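Local coordinates for ferric-siderophore receptor protein (Streptomyces coelicolor, PDB 2X4L) that probably binds ferric siderophores outside the cell and hands them to a membrane transporter for iron uptake, as solute-binding proteins of its family do, at residues E130-K133 against D134-K138; E248-S251 against W252-D256. All blocks are in the same frame, centred on the assembly; numbering follows the deposited sequence.

Contact 1. Residues E130-K133 against D134-K138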
# COMPACT_ATOMS: atom_id res chain seq x y z
N GLU A 130 3.12 -15.43 -11.40
CA GLU A 130 2.86 -15.52 -12.78
C GLU A 130 2.93 -16.92 -13.32
O GLU A 130 2.12 -17.26 -14.14
CB GLU A 130 3.91 -14.67 -13.51
CG GLU A 130 3.56 -14.54 -14.98
CD GLU A 130 2.40 -13.54 -15.12
OE1 GLU A 130 2.09 -12.76 -14.12
OE2 GLU A 130 1.79 -13.56 -16.21
N GLU A 131 3.85 -17.71 -12.80
CA GLU A 131 4.01 -19.06 -13.34
C GLU A 131 2.90 -20.03 -12.94
O GLU A 131 2.81 -21.12 -13.57
CB GLU A 131 5.33 -19.62 -12.94
CG GLU A 131 5.45 -19.89 -11.47
CD GLU A 131 5.94 -18.72 -10.61
OE1 GLU A 131 5.82 -17.45 -10.97
OE2 GLU A 131 6.46 -19.12 -9.52
N SER A 132 2.03 -19.62 -12.03
CA SER A 132 0.98 -20.56 -11.60
C SER A 132 -0.40 -19.93 -11.52
O SER A 132 -1.33 -20.51 -10.97
CB SER A 132 1.41 -21.24 -10.26
OG SER A 132 1.59 -20.27 -9.30
N LYS A 133 -0.52 -18.73 -12.08
CA LYS A 133 -1.79 -17.99 -11.93
C LYS A 133 -2.96 -18.75 -12.52
O LYS A 133 -4.07 -18.63 -12.05
CB LYS A 133 -1.70 -16.56 -12.51
CG LYS A 133 -1.39 -16.55 -14.01
CD LYS A 133 -1.11 -15.12 -14.50
CE LYS A 133 -1.15 -15.20 -16.06
NZ LYS A 133 -0.58 -14.01 -16.74
N ASP A 134 -2.74 -19.49 -13.61
CA ASP A 134 -3.82 -20.29 -14.20
C ASP A 134 -4.28 -21.40 -13.29
O ASP A 134 -5.48 -21.64 -13.15
CB ASP A 134 -3.35 -20.81 -15.57
CG ASP A 134 -2.11 -21.78 -15.45
OD1 ASP A 134 -1.12 -21.52 -14.71
OD2 ASP A 134 -2.08 -22.83 -16.18
N LYS A 135 -3.33 -22.03 -12.62
CA LYS A 135 -3.70 -23.09 -11.65
C LYS A 135 -4.47 -22.53 -10.50
O LYS A 135 -5.48 -23.11 -10.08
CB LYS A 135 -2.42 -23.80 -11.14
CG LYS A 135 -1.54 -24.42 -12.17
CD LYS A 135 -0.30 -24.95 -11.51
CE LYS A 135 0.53 -25.74 -12.56
NZ LYS A 135 1.75 -26.29 -11.92
N VAL A 136 -4.00 -21.40 -9.99
CA VAL A 136 -4.71 -20.72 -8.93
C VAL A 136 -6.09 -20.36 -9.39
O VAL A 136 -7.04 -20.53 -8.61
CB VAL A 136 -3.95 -19.46 -8.55
CG1 VAL A 136 -4.79 -18.54 -7.58
CG2 VAL A 136 -2.64 -19.92 -7.91
N ALA A 137 -6.25 -19.83 -10.60
CA ALA A 137 -7.61 -19.41 -11.02
C ALA A 137 -8.66 -20.50 -11.15
O ALA A 137 -9.87 -20.22 -11.04
CB ALA A 137 -7.53 -18.69 -12.44
N LYS A 138 -8.21 -21.74 -11.32
CA LYS A 138 -9.13 -22.86 -11.43
C LYS A 138 -9.88 -23.05 -10.13
O LYS A 138 -11.02 -23.56 -10.20
CB LYS A 138 -8.47 -24.17 -11.81
CG LYS A 138 -7.71 -24.22 -13.16
CD LYS A 138 -8.57 -23.76 -14.27
CE LYS A 138 -7.95 -24.20 -15.59
NZ LYS A 138 -8.72 -23.64 -16.67
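Ser132 and Lys133 meet Val136 and Ala137 across the first turn of helix 133-139, with Ser132 at the N-cap position. The carbonyl oxygens supply the acceptors. Val136 N donates to Ser132 O at 3.0 Å, and the N-H...O angle of 171° makes this bond almost straight. One residue on, Ala137 N reaches Lys133 O at 2.9 Å, with the donor tilted 30° from the carbonyl plane. These i to i+4 bonds use the carbonyls of the N-cap and first helical residue and satisfy the first two amides after the opening turn; the hydroxyl of Ser132, although well placed by sequence, makes no capping bond.

Val136 is the buried residue here, and a branched aliphatic side chain suits that place: its CG2 lies 3.4 Å from Ser132 O, beside the acceptor of its own amide. Beyond the turn, Val136 packs on Val103 and Tyr106 of helix 103-108, and Ser132 also touches Val103. Ala137 has a methyl small enough to sit at the exposed flank, where CB comes within 3.5 Å of Lys133 O.

On the solvent side, long charged chains are at home. Lys133 has CG wedged between its backbone N and carbonyl carbon (chi1 61°), and from there its extended chain runs back along the preceding turn to Glu130. Lys133 NZ forms a salt bridge with Glu130 OE2, a very short one at 2.5 Å.

Contact 2. Residues E248-S251 against W252-D256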
# COMPACT_ATOMS: atom_id res chain seq x y z
N GLU A 248 11.99 6.96 -11.02
CA GLU A 248 13.34 7.16 -11.59
C GLU A 248 14.32 6.36 -10.76
O GLU A 248 14.22 6.32 -9.49
CB GLU A 248 13.71 8.62 -11.47
CG GLU A 248 15.14 8.96 -11.99
CD GLU A 248 15.45 10.39 -11.86
OE1 GLU A 248 14.74 11.13 -11.16
OE2 GLU A 248 16.50 10.76 -12.43
N SER A 249 15.25 5.66 -11.40
CA SER A 249 16.32 4.90 -10.68
C SER A 249 17.54 5.75 -10.60
O SER A 249 18.06 6.23 -11.64
CB SER A 249 16.63 3.60 -11.41
OG SER A 249 15.46 2.83 -11.51
N LEU A 250 18.08 5.88 -9.41
CA LEU A 250 19.32 6.62 -9.24
C LEU A 250 20.38 5.73 -8.61
O LEU A 250 20.13 4.94 -7.68
CB LEU A 250 19.09 7.78 -8.31
CG LEU A 250 18.18 8.90 -8.82
CD1 LEU A 250 18.05 9.84 -7.59
CD2 LEU A 250 18.80 9.58 -10.02
N SER A 251 21.64 5.94 -9.02
CA SER A 251 22.74 5.26 -8.29
C SER A 251 22.87 5.83 -6.91
O SER A 251 22.48 6.98 -6.68
CB SER A 251 24.08 5.48 -9.04
OG SER A 251 24.01 4.85 -10.29
N TRP A 252 23.41 5.02 -5.99
CA TRP A 252 23.46 5.51 -4.63
C TRP A 252 24.26 6.78 -4.51
O TRP A 252 23.99 7.65 -3.70
CB TRP A 252 24.00 4.44 -3.73
CG TRP A 252 22.90 3.56 -3.25
CD1 TRP A 252 22.67 2.31 -3.64
CD2 TRP A 252 21.88 3.90 -2.30
NE1 TRP A 252 21.53 1.82 -3.01
CE2 TRP A 252 21.05 2.78 -2.18
CE3 TRP A 252 21.62 5.04 -1.55
CZ2 TRP A 252 19.93 2.74 -1.32
CZ3 TRP A 252 20.46 5.04 -0.69
CH2 TRP A 252 19.66 3.88 -0.61
N GLU A 253 25.31 6.87 -5.32
CA GLU A 253 26.12 8.07 -5.30
C GLU A 253 25.38 9.25 -5.86
O GLU A 253 25.85 10.35 -5.70
CB GLU A 253 27.50 7.86 -6.00
CG GLU A 253 27.46 7.41 -7.43
CD GLU A 253 27.37 5.85 -7.61
OE1 GLU A 253 26.94 5.11 -6.65
OE2 GLU A 253 27.73 5.38 -8.74
N ASN A 254 24.18 9.09 -6.45
CA ASN A 254 23.48 10.24 -7.00
C ASN A 254 22.13 10.53 -6.28
O ASN A 254 21.24 11.29 -6.80
CB ASN A 254 23.16 10.08 -8.49
CG ASN A 254 22.48 11.36 -9.09
OD1 ASN A 254 22.71 12.52 -8.61
ND2 ASN A 254 21.66 11.14 -10.15
N VAL A 255 22.07 10.07 -5.04
CA VAL A 255 20.79 10.30 -4.29
C VAL A 255 20.54 11.78 -3.90
O VAL A 255 19.45 12.17 -3.50
CB VAL A 255 20.60 9.36 -3.09
CG1 VAL A 255 20.50 7.91 -3.60
CG2 VAL A 255 21.68 9.58 -2.03
N ASP A 256 21.56 12.63 -4.02
CA ASP A 256 21.38 14.06 -3.82
C ASP A 256 20.90 14.85 -5.05
O ASP A 256 20.90 16.07 -5.05
CB ASP A 256 22.69 14.67 -3.28
CG ASP A 256 23.91 14.36 -4.19
OD1 ASP A 256 23.89 13.61 -5.20
OD2 ASP A 256 25.05 14.81 -3.85
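Leu250 and Ser251 of strand 247-251 meet Glu253, Asn254 and Val255 where the chain folds back through a type I beta turn, Ser251-Asn254, with Trp252 and Glu253 at its corners. The hydrogen bonding across this turn is backbone to backbone. Asn254 N donates to Ser251 O at 2.7 Å, an i to i+3 bond whose donor stands 55° out of the carbonyl plane, off the lone-pair directions. A tight turn brings the amide in over the carbonyl in this way.

The van der Waals contacts bring methyl groups against polar atoms. Leu250 CD2 makes a close approach to Asn254 ND2 at 3.3 Å, the two side chains crossing at a slant, while Leu250 CD1 lies 3.6 Å from Asn254 O. Asn254 has CG opposite its backbone N (chi1 -176°), which carries the amide back toward the leucine. Val255 CG1 rests 3.8 Å from Ser251 O, and its compact branched side chain suits a buried place.

The charged group of Glu253 bends back alongside the serine, its CD 3.6 Å from Ser251 CB. This is a van der Waals contact at an exposed edge, where a carboxylate can stay hydrated.

Around the turn, Leu250 pairs through its backbone with Phe211 of strand 210-214. The buried Trp252 meets the Phe211 ring, gives its NE1 hydrogen to Ser207 O and packs on Trp282 of helix 280-283, while Val255 touches Phe211 and, on that helix, Thr281.

How the contacts relate
Contacts 1 and 2 are both local turns, about 37 Å apart between centres and about 21 Å at their nearest atoms, and they share no element. Contact 1 begins the helix that lies in sequence between strands 113-118 and 142-146 of the five-stranded parallel sheet; contact 2 ends a strand of the mixed sheet. The first is a surface contact, with one buried valine amid charged residues and an ion pair facing solvent. The second is partly buried, and its leucine, tryptophan and valine face neighbouring strands and a helix. Their backbone bonding differs accordingly: i to i+4 pairs in the helix, an i to i+3 bond between strand end and turn.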